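Uncharacterized protein with cystatin-like fold (Methylibium petroleiphilum PM1, PDB 3G16) is of unknown function but has the cystatin-like fold of the SnoaL-like, NTF2-related proteins and forms a two-chain assembly. Local coordinates at residues V101-E109 with R118-S126; T18-A26 with W62-W73. All blocks are in the same frame, centred on the assembly; numbering follows the deposited sequence.

In the fold
Contact 1 is buried near the centre of the fold; contact 2 is farther out and only partly buried, and their centres are about 15 Å apart. Both reach the same sheet. In contact 1 two neighbouring strands are joined by a ladder of backbone bonds, finished by a salt-bridge network at one end. Contact 2 brings the helix of 18-26 against the helix and first strand residues of 62-73, with an asparagine amide and aromatic rings doing most of the work. The two meet where Tyr20 OH of contact 2 probably hydrogen-bonds Glu106 OE2 of contact 1, and where Tyr19 packs on Ile120. Both contacts also touch the second subunit.

Contact 1: V101-E109 with R118-S126; sequences VLRGAECVE and REIRAFYAS
Glu109 turns its CG beside its own backbone N (chi1 -60°) and runs on extended, while Arg118 holds CG between its N and carbonyl carbon (chi1 73°) and stretches out straight, and the two polar ends meet across the strands. Arg118 presents NE and NH2 to the single oxygen Glu109 OE1, with NE-OE1 at 2.9 Å; NE comes in on the anti side and NH2 from above the carboxylate plane. The other oxygen, Glu109 OE2, takes a salt bridge from Arg121 NH1 at 3.0 Å, again from above the plane. Arg121 bends at chi3 to get there, and the same NH1 holds Glu119 OE2 at 2.8 Å. One arginine nitrogen therefore bridges two stacked carboxylates, whose mutual repulsion it probably offsets. Arg145 adds a salt bridge to Glu119, and one water links Glu109 OE1 to Glu119 OE1. Cys107 CB lies over one face of the Arg121 guanidinium, and Arg121 NE makes a salt bridge to Glu90 of the second subunit.

The backbones run antiparallel, with Ala105-Phe123 and Cys107-Arg121 as hydrogen-bonded pairs. Arg118 and Glu119 both face Glu109, a classic beta bulge: Glu109 O takes Arg118 N at 2.8 Å and Glu119 N only weakly. On the face that carries Glu106, Ile120 and Tyr124, Ile120 CG2 sits 3.5 Å from Glu106 CD, whose carboxylate has Tyr20 as its main partner. Leu102 CD2 stands over the centre of the Tyr124 ring in a CH-pi contact, 3.9 Å from the centroid; Tyr124 OH bonds an unidentified ligand, probably from the crystallisation liquor. Beyond Tyr124 comes an inverse gamma turn centred on Ala125. The whole is a bulged beta hairpin, 100-111 with 116-124, in the curved sheet of the cystatin-like fold.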
loop_
_atom_site.group_PDB
_atom_site.type_symbol
_atom_site.label_atom_id
_atom_site.label_comp_id
_atom_site.label_asym_id
_atom_site.label_seq_id
_atom_site.Cartn_x
_atom_site.Cartn_y
_atom_site.Cartn_z
ATOM N N VAL A 101 -12.432 9.992 8.203
ATOM C CA VAL A 101 -11.472 8.914 8.341
ATOM C C VAL A 101 -10.950 8.542 6.961
ATOM O O VAL A 101 -11.740 8.389 6.010
ATOM C CB VAL A 101 -12.099 7.663 8.964
ATOM C CG1 VAL A 101 -11.090 6.547 9.097
ATOM C CG2 VAL A 101 -12.716 7.998 10.336
ATOM N N LEU A 102 -9.637 8.490 6.814
ATOM C CA LEU A 102 -9.001 8.055 5.566
ATOM C C LEU A 102 -8.049 6.923 5.925
ATOM O O LEU A 102 -7.179 7.112 6.761
ATOM C CB LEU A 102 -8.219 9.181 4.911
ATOM C CG LEU A 102 -7.337 8.859 3.687
ATOM C CD1 LEU A 102 -8.191 8.262 2.532
ATOM C CD2 LEU A 102 -6.546 10.098 3.248
ATOM N N ARG A 103 -8.232 5.738 5.347
ATOM C CA ARG A 103 -7.309 4.634 5.545
ATOM C C ARG A 103 -6.501 4.414 4.272
ATOM O O ARG A 103 -6.898 4.780 3.182
ATOM C CB ARG A 103 -8.064 3.392 5.931
ATOM C CG ARG A 103 -8.926 3.634 7.174
ATOM C CD ARG A 103 -9.325 2.346 7.780
ATOM N NE ARG A 103 -10.476 2.383 8.706
ATOM C CZ ARG A 103 -10.422 2.257 10.029
ATOM N NH1 ARG A 103 -9.283 2.184 10.679
ATOM N NH2 ARG A 103 -11.548 2.169 10.714
ATOM N N GLY A 104 -5.353 3.811 4.422
ATOM C CA GLY A 104 -4.468 3.545 3.304
ATOM C C GLY A 104 -3.320 2.649 3.642
ATOM O O GLY A 104 -3.262 2.076 4.732
ATOM N N ALA A 105 -2.367 2.566 2.724
ATOM C CA ALA A 105 -1.155 1.790 2.957
ATOM C C ALA A 105 -0.023 2.506 2.269
ATOM O O ALA A 105 -0.244 3.279 1.329
ATOM C CB ALA A 105 -1.305 0.364 2.462
ATOM N N GLU A 106 1.185 2.293 2.776
ATOM C CA GLU A 106 2.337 2.933 2.156
ATOM C C GLU A 106 3.553 2.050 2.161
ATOM O O GLU A 106 3.732 1.221 3.052
ATOM C CB GLU A 106 2.643 4.257 2.801
ATOM C CG GLU A 106 3.062 4.188 4.284
ATOM C CD GLU A 106 2.947 5.552 4.982
ATOM O OE1 GLU A 106 2.262 6.432 4.482
ATOM O OE2 GLU A 106 3.521 5.674 6.092
ATOM N N CYS A 107 4.378 2.219 1.120
ATOM C CA CYS A 107 5.673 1.545 1.024
ATOM C C CYS A 107 6.720 2.479 1.556
ATOM O O CYS A 107 6.694 3.691 1.243
ATOM C CB CYS A 107 5.984 1.222 -0.411
ATOM S SG CYS A 107 4.837 -0.034 -1.105
ATOM N N VAL A 108 7.646 1.945 2.359
ATOM C CA VAL A 108 8.697 2.732 2.981
ATOM C C VAL A 108 10.028 2.151 2.609
ATOM O O VAL A 108 10.266 0.942 2.842
ATOM C CB VAL A 108 8.522 2.705 4.518
ATOM C CG1 VAL A 108 9.609 3.500 5.231
ATOM C CG2 VAL A 108 7.149 3.223 4.940
ATOM N N GLU A 109 10.914 2.951 2.016
ATOM C CA GLU A 109 12.270 2.529 1.745
ATOM C C GLU A 109 13.210 3.119 2.768
ATOM O O GLU A 109 13.147 4.296 3.061
ATOM C CB GLU A 109 12.750 2.989 0.374
ATOM C CG GLU A 109 11.938 2.477 -0.799
ATOM C CD GLU A 109 12.553 2.793 -2.133
ATOM O OE1 GLU A 109 13.534 3.543 -2.209
ATOM O OE2 GLU A 109 11.958 2.289 -3.125
ATOM N N ARG A 118 14.175 6.897 3.538
ATOM C CA ARG A 118 14.535 7.718 2.358
ATOM C C ARG A 118 13.351 8.035 1.466
ATOM O O ARG A 118 13.405 8.984 0.720
ATOM C CB ARG A 118 15.671 7.070 1.541
ATOM C CG ARG A 118 15.279 5.881 0.773
ATOM C CD ARG A 118 16.456 5.340 -0.021
ATOM N NE ARG A 118 16.057 4.261 -0.884
ATOM C CZ ARG A 118 16.911 3.470 -1.496
ATOM N NH1 ARG A 118 18.228 3.620 -1.325
ATOM N NH2 ARG A 118 16.461 2.515 -2.279
ATOM N N GLU A 119 12.289 7.256 1.544
ATOM C CA GLU A 119 11.137 7.477 0.676
ATOM C C GLU A 119 9.919 6.799 1.236
ATOM O O GLU A 119 10.016 5.702 1.782
ATOM C CB GLU A 119 11.432 6.887 -0.702
ATOM C CG GLU A 119 10.367 7.149 -1.750
ATOM C CD GLU A 119 10.798 6.701 -3.124
ATOM O OE1 GLU A 119 11.721 7.343 -3.691
ATOM O OE2 GLU A 119 10.275 5.695 -3.617
ATOM N N ILE A 120 8.759 7.442 1.045
ATOM C CA ILE A 120 7.453 6.859 1.403
ATOM C C ILE A 120 6.533 7.060 0.203
ATOM O O ILE A 120 6.520 8.163 -0.384
ATOM C CB ILE A 120 6.825 7.456 2.680
ATOM C CG1 ILE A 120 7.794 7.326 3.863
ATOM C CG2 ILE A 120 5.462 6.806 2.946
ATOM C CD1 ILE A 120 7.281 7.954 5.146
ATOM N N ARG A 121 5.824 6.015 -0.205
ATOM C CA ARG A 121 4.850 6.074 -1.318
ATOM C C ARG A 121 3.520 5.636 -0.737
ATOM O O ARG A 121 3.381 4.473 -0.368
ATOM C CB ARG A 121 5.302 5.173 -2.455
ATOM C CG ARG A 121 6.670 5.536 -3.024
ATOM C CD ARG A 121 6.995 4.782 -4.293
ATOM N NE ARG A 121 7.001 3.338 -4.178
ATOM C CZ ARG A 121 8.014 2.630 -3.680
ATOM N NH1 ARG A 121 9.105 3.210 -3.211
ATOM N NH2 ARG A 121 7.945 1.309 -3.670
ATOM N N ALA A 122 2.540 6.559 -0.699
ATOM C CA ALA A 122 1.254 6.263 -0.058
ATOM C C ALA A 122 0.100 6.107 -1.040
ATOM O O ALA A 122 0.027 6.786 -2.071
ATOM C CB ALA A 122 0.884 7.362 0.941
ATOM N N PHE A 123 -0.785 5.188 -0.673
ATOM C CA PHE A 123 -1.954 4.764 -1.457
ATOM C C PHE A 123 -3.151 4.806 -0.536
ATOM O O PHE A 123 -3.000 4.628 0.681
ATOM C CB PHE A 123 -1.750 3.358 -1.990
ATOM C CG PHE A 123 -0.481 3.234 -2.793
ATOM C CD1 PHE A 123 -0.451 3.505 -4.136
ATOM C CD2 PHE A 123 0.714 2.935 -2.175
ATOM C CE1 PHE A 123 0.735 3.439 -4.881
ATOM C CE2 PHE A 123 1.912 2.863 -2.897
ATOM C CZ PHE A 123 1.903 3.107 -4.240
ATOM N N TYR A 124 -4.334 4.988 -1.102
ATOM C CA TYR A 124 -5.539 5.197 -0.313
ATOM C C TYR A 124 -6.630 4.197 -0.524
ATOM O O TYR A 124 -6.815 3.689 -1.634
ATOM C CB TYR A 124 -6.159 6.553 -0.654
ATOM C CG TYR A 124 -5.371 7.797 -0.338
ATOM C CD1 TYR A 124 -4.287 7.798 0.550
ATOM C CD2 TYR A 124 -5.782 9.021 -0.868
ATOM C CE1 TYR A 124 -3.616 9.015 0.873
ATOM C CE2 TYR A 124 -5.123 10.202 -0.548
ATOM C CZ TYR A 124 -4.053 10.176 0.298
ATOM O OH TYR A 124 -3.420 11.340 0.651
ATOM N N ALA A 125 -7.442 3.987 0.526
ATOM C CA ALA A 125 -8.680 3.233 0.390
ATOM C C ALA A 125 -9.749 4.174 -0.150
ATOM O O ALA A 125 -10.779 4.421 0.497
ATOM C CB ALA A 125 -9.113 2.671 1.757
ATOM N N SER A 126 -9.508 4.712 -1.347
ATOM C CA SER A 126 -10.414 5.638 -1.982
ATOM C C SER A 126 -10.749 5.088 -3.371
ATOM O O SER A 126 -9.871 4.542 -4.039
ATOM C CB SER A 126 -9.771 7.018 -2.027
ATOM O OG SER A 126 -10.667 7.965 -2.580
HETATM O O HOH W 1 14.129 5.916 -3.448
HETATM O O HOH W 2 10.633 0.084 -3.334
#

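Contact 2: T18-A26 with W62-W73; sequences TYYDGCNEA and WRTAVETLGSYW
Tyr19, on the helix, points its hydroxyl at the indole of Trp62: NE1 donates to Tyr19 OH at 3.0 Å, with the oxygen tilted from the indole plane. CG of Tyr19 lies opposite the backbone N (chi1 165°), which carries the ring across to that nitrogen. The next residue, Tyr20, packs its CD2 on Trp73 CB while its hydroxyl goes to Glu106. Cys23 then lies beside two indoles that touch each other. Its SG lies 3.7 Å from Trp62 CD1 and stands above the six-membered ring of Trp73 at a distance, while its CB touches Trp73 CE3 at 3.6 Å. Trp73 NE1 bonds the same unidentified ligand as Tyr124.

Asn24 makes the main polar join. OD1 accepts Trp73 N at 2.8 Å and ND2 gives Trp73 O a nearly straight bond of 2.9 Å; Trp73 N lies in the plane of the Asn24 carbonyl and ND2 in that of the Trp73 carbonyl, each on a lone pair. This pair fixes the amide's rotation and lays it flat over one face of the Tyr72 ring, the planes 13° apart. After the helix closes in a Schellman motif, Ala26 CB rests on Val66 CG1 at 3.9 Å. Arg153 of the second subunit bonds to Asn24 O and Ser71 O. Here helix 9-24 packs against helix 55-69 and strand 71-81, the helix-on-sheet layer expected of the cystatin-like, NTF2-type fold.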
loop_
_atom_site.group_PDB
_atom_site.type_symbol
_atom_site.label_atom_id
_atom_site.label_comp_id
_atom_site.label_asym_id
_atom_site.label_seq_id
_atom_site.Cartn_x
_atom_site.Cartn_y
_atom_site.Cartn_z
ATOM N N THR A 18 8.766 5.847 15.813
ATOM C CA THR A 18 9.178 7.168 16.233
ATOM C C THR A 18 8.553 8.230 15.291
ATOM O O THR A 18 8.119 9.288 15.685
ATOM C CB THR A 18 10.697 7.325 16.240
ATOM O OG1 THR A 18 11.241 6.375 17.169
ATOM C CG2 THR A 18 11.109 8.748 16.668
ATOM N N TYR A 19 8.553 7.929 13.993
ATOM C CA TYR A 19 8.009 8.806 12.977
ATOM C C TYR A 19 6.521 9.082 13.258
ATOM O O TYR A 19 6.091 10.211 13.291
ATOM C CB TYR A 19 8.237 8.211 11.566
ATOM C CG TYR A 19 7.424 8.830 10.466
ATOM C CD1 TYR A 19 7.431 10.207 10.216
ATOM C CD2 TYR A 19 6.726 8.027 9.625
ATOM C CE1 TYR A 19 6.671 10.742 9.189
ATOM C CE2 TYR A 19 5.964 8.553 8.585
ATOM C CZ TYR A 19 5.937 9.920 8.385
ATOM O OH TYR A 19 5.190 10.409 7.308
ATOM N N TYR A 20 5.754 7.997 13.398
ATOM C CA TYR A 20 4.310 8.134 13.679
ATOM C C TYR A 20 4.056 8.857 14.993
ATOM O O TYR A 20 3.154 9.653 15.090
ATOM C CB TYR A 20 3.594 6.777 13.585
ATOM C CG TYR A 20 3.165 6.403 12.179
ATOM C CD1 TYR A 20 4.084 6.086 11.235
ATOM C CD2 TYR A 20 1.835 6.379 11.838
ATOM C CE1 TYR A 20 3.710 5.782 9.896
ATOM C CE2 TYR A 20 1.401 6.024 10.551
ATOM C CZ TYR A 20 2.372 5.757 9.580
ATOM O OH TYR A 20 1.923 5.433 8.284
ATOM N N ASP A 21 4.874 8.583 16.006
ATOM C CA ASP A 21 4.771 9.327 17.275
ATOM C C ASP A 21 4.943 10.811 16.997
ATOM O O ASP A 21 4.213 11.653 17.461
ATOM C CB ASP A 21 5.816 8.881 18.277
ATOM C CG ASP A 21 5.519 7.520 18.906
ATOM O OD1 ASP A 21 4.507 6.904 18.613
ATOM O OD2 ASP A 21 6.416 7.076 19.705
ATOM N N GLY A 22 5.991 11.127 16.265
ATOM C CA GLY A 22 6.279 12.508 15.925
ATOM C C GLY A 22 5.159 13.173 15.149
ATOM O O GLY A 22 4.860 14.350 15.348
ATOM N N CYS A 23 4.566 12.420 14.231
ATOM C CA CYS A 23 3.394 12.925 13.513
ATOM C C CYS A 23 2.284 13.302 14.493
ATOM O O CYS A 23 1.787 14.418 14.487
ATOM C CB CYS A 23 2.832 11.868 12.550
ATOM S SG CYS A 23 3.896 11.542 11.097
ATOM N N ASN A 24 1.907 12.366 15.374
ATOM C CA ASN A 24 0.811 12.664 16.308
ATOM C C ASN A 24 1.133 13.783 17.272
ATOM O O ASN A 24 0.256 14.533 17.681
ATOM C CB ASN A 24 0.330 11.401 17.029
ATOM C CG ASN A 24 -0.383 10.477 16.093
ATOM O OD1 ASN A 24 -0.939 10.953 15.093
ATOM N ND2 ASN A 24 -0.396 9.182 16.373
ATOM N N GLU A 25 2.419 13.904 17.612
ATOM C CA GLU A 25 2.901 14.916 18.552
ATOM C C GLU A 25 3.178 16.254 17.875
ATOM O O GLU A 25 3.575 17.220 18.573
ATOM C CB GLU A 25 4.168 14.403 19.272
ATOM C CG GLU A 25 3.916 13.257 20.237
ATOM C CD GLU A 25 5.141 12.496 20.716
ATOM O OE1 GLU A 25 6.205 12.641 20.103
ATOM O OE2 GLU A 25 4.978 11.699 21.665
ATOM N N ALA A 26 3.006 16.331 16.563
ATOM C CA ALA A 26 3.314 17.567 15.858
ATOM C C ALA A 26 4.731 18.052 16.197
ATOM O O ALA A 26 4.976 19.230 16.414
ATOM C CB ALA A 26 2.245 18.626 16.131
ATOM N N TRP A 62 2.931 17.761 8.086
ATOM C CA TRP A 62 2.166 16.977 9.060
ATOM C C TRP A 62 1.905 17.811 10.311
ATOM O O TRP A 62 0.832 17.699 10.889
ATOM C CB TRP A 62 2.823 15.670 9.410
ATOM C CG TRP A 62 2.946 14.672 8.330
ATOM C CD1 TRP A 62 3.967 13.790 8.176
ATOM C CD2 TRP A 62 2.032 14.405 7.236
ATOM N NE1 TRP A 62 3.766 12.988 7.089
ATOM C CE2 TRP A 62 2.586 13.337 6.499
ATOM C CE3 TRP A 62 0.795 14.931 6.806
ATOM C CZ2 TRP A 62 1.968 12.802 5.373
ATOM C CZ3 TRP A 62 0.176 14.361 5.673
ATOM C CH2 TRP A 62 0.789 13.331 4.967
ATOM N N ARG A 63 2.826 18.677 10.752
ATOM C CA ARG A 63 2.547 19.522 11.886
ATOM C C ARG A 63 1.326 20.404 11.573
ATOM O O ARG A 63 0.428 20.554 12.417
ATOM C CB ARG A 63 3.737 20.395 12.190
ATOM C CG ARG A 63 3.429 21.386 13.311
ATOM C CD ARG A 63 4.423 22.415 13.350
ATOM N NE ARG A 63 4.087 23.486 14.254
ATOM C CZ ARG A 63 4.632 24.674 14.127
ATOM N NH1 ARG A 63 5.483 24.899 13.107
ATOM N NH2 ARG A 63 4.315 25.629 14.992
ATOM N N THR A 64 1.246 20.946 10.366
ATOM C CA THR A 64 0.125 21.757 9.930
ATOM C C THR A 64 -1.179 20.957 9.999
ATOM O O THR A 64 -2.228 21.456 10.417
ATOM C CB THR A 64 0.390 22.225 8.476
ATOM O OG1 THR A 64 1.598 23.008 8.446
ATOM C CG2 THR A 64 -0.779 23.030 7.933
ATOM N N ALA A 65 -1.097 19.705 9.562
ATOM C CA ALA A 65 -2.276 18.849 9.551
ATOM C C ALA A 65 -2.792 18.627 10.958
ATOM O O ALA A 65 -4.018 18.648 11.205
ATOM C CB ALA A 65 -1.982 17.497 8.892
ATOM N N VAL A 66 -1.900 18.350 11.895
ATOM C CA VAL A 66 -2.360 18.178 13.282
ATOM C C VAL A 66 -3.055 19.442 13.794
ATOM O O VAL A 66 -4.122 19.399 14.410
ATOM C CB VAL A 66 -1.196 17.776 14.185
ATOM C CG1 VAL A 66 -1.544 17.878 15.718
ATOM C CG2 VAL A 66 -0.722 16.380 13.793
ATOM N N GLU A 67 -2.448 20.592 13.505
ATOM C CA GLU A 67 -2.981 21.854 14.014
ATOM C C GLU A 67 -4.305 22.196 13.423
ATOM O O GLU A 67 -5.221 22.664 14.151
ATOM C CB GLU A 67 -2.007 22.996 13.726
ATOM C CG GLU A 67 -0.755 22.891 14.514
ATOM C CD GLU A 67 0.300 23.917 14.161
ATOM O OE1 GLU A 67 0.198 24.517 13.054
ATOM O OE2 GLU A 67 1.258 24.007 14.945
ATOM N N THR A 68 -4.453 21.966 12.131
ATOM C CA THR A 68 -5.676 22.405 11.435
ATOM C C THR A 68 -6.769 21.359 11.347
ATOM O O THR A 68 -7.958 21.694 11.415
ATOM C CB THR A 68 -5.357 22.898 10.022
ATOM O OG1 THR A 68 -4.902 21.826 9.226
ATOM C CG2 THR A 68 -4.308 24.040 10.047
ATOM N N LEU A 69 -6.389 20.088 11.192
ATOM C CA LEU A 69 -7.352 19.020 11.030
ATOM C C LEU A 69 -7.530 18.167 12.298
ATOM O O LEU A 69 -8.473 17.383 12.379
ATOM C CB LEU A 69 -6.914 18.078 9.916
ATOM C CG LEU A 69 -6.612 18.660 8.517
ATOM C CD1 LEU A 69 -6.160 17.595 7.582
ATOM C CD2 LEU A 69 -7.876 19.401 8.007
ATOM N N GLY A 70 -6.636 18.306 13.253
ATOM C CA GLY A 70 -6.628 17.406 14.394
ATOM C C GLY A 70 -6.168 16.005 13.991
ATOM O O GLY A 70 -6.508 15.011 14.673
ATOM N N SER A 71 -5.403 15.880 12.903
ATOM C CA SER A 71 -4.950 14.610 12.395
ATOM C C SER A 71 -4.349 13.734 13.493
ATOM O O SER A 71 -3.621 14.196 14.342
ATOM C CB SER A 71 -3.901 14.828 11.356
ATOM O OG SER A 71 -4.448 15.527 10.248
ATOM N N TYR A 72 -4.738 12.472 13.465
ATOM C CA TYR A 72 -4.163 11.469 14.367
ATOM C C TYR A 72 -4.046 10.214 13.545
ATOM O O TYR A 72 -5.010 9.770 12.918
ATOM C CB TYR A 72 -5.068 11.231 15.557
ATOM C CG TYR A 72 -4.379 10.481 16.695
ATOM C CD1 TYR A 72 -4.237 9.093 16.651
ATOM C CD2 TYR A 72 -3.833 11.157 17.758
ATOM C CE1 TYR A 72 -3.576 8.422 17.676
ATOM C CE2 TYR A 72 -3.201 10.478 18.827
ATOM C CZ TYR A 72 -3.076 9.108 18.750
ATOM O OH TYR A 72 -2.425 8.393 19.770
ATOM N N TRP A 73 -2.863 9.623 13.527
ATOM C CA TRP A 73 -2.582 8.449 12.735
ATOM C C TRP A 73 -2.390 7.212 13.598
ATOM O O TRP A 73 -1.773 7.271 14.655
ATOM C CB TRP A 73 -1.285 8.684 11.955
ATOM C CG TRP A 73 -1.377 9.657 10.874
ATOM C CD1 TRP A 73 -1.661 9.363 9.571
ATOM C CD2 TRP A 73 -1.090 11.066 10.913
ATOM N NE1 TRP A 73 -1.640 10.503 8.809
ATOM C CE2 TRP A 73 -1.265 11.565 9.601
ATOM C CE3 TRP A 73 -0.738 11.958 11.920
ATOM C CZ2 TRP A 73 -1.035 12.912 9.285
ATOM C CZ3 TRP A 73 -0.514 13.287 11.588
ATOM C CH2 TRP A 73 -0.669 13.740 10.279
#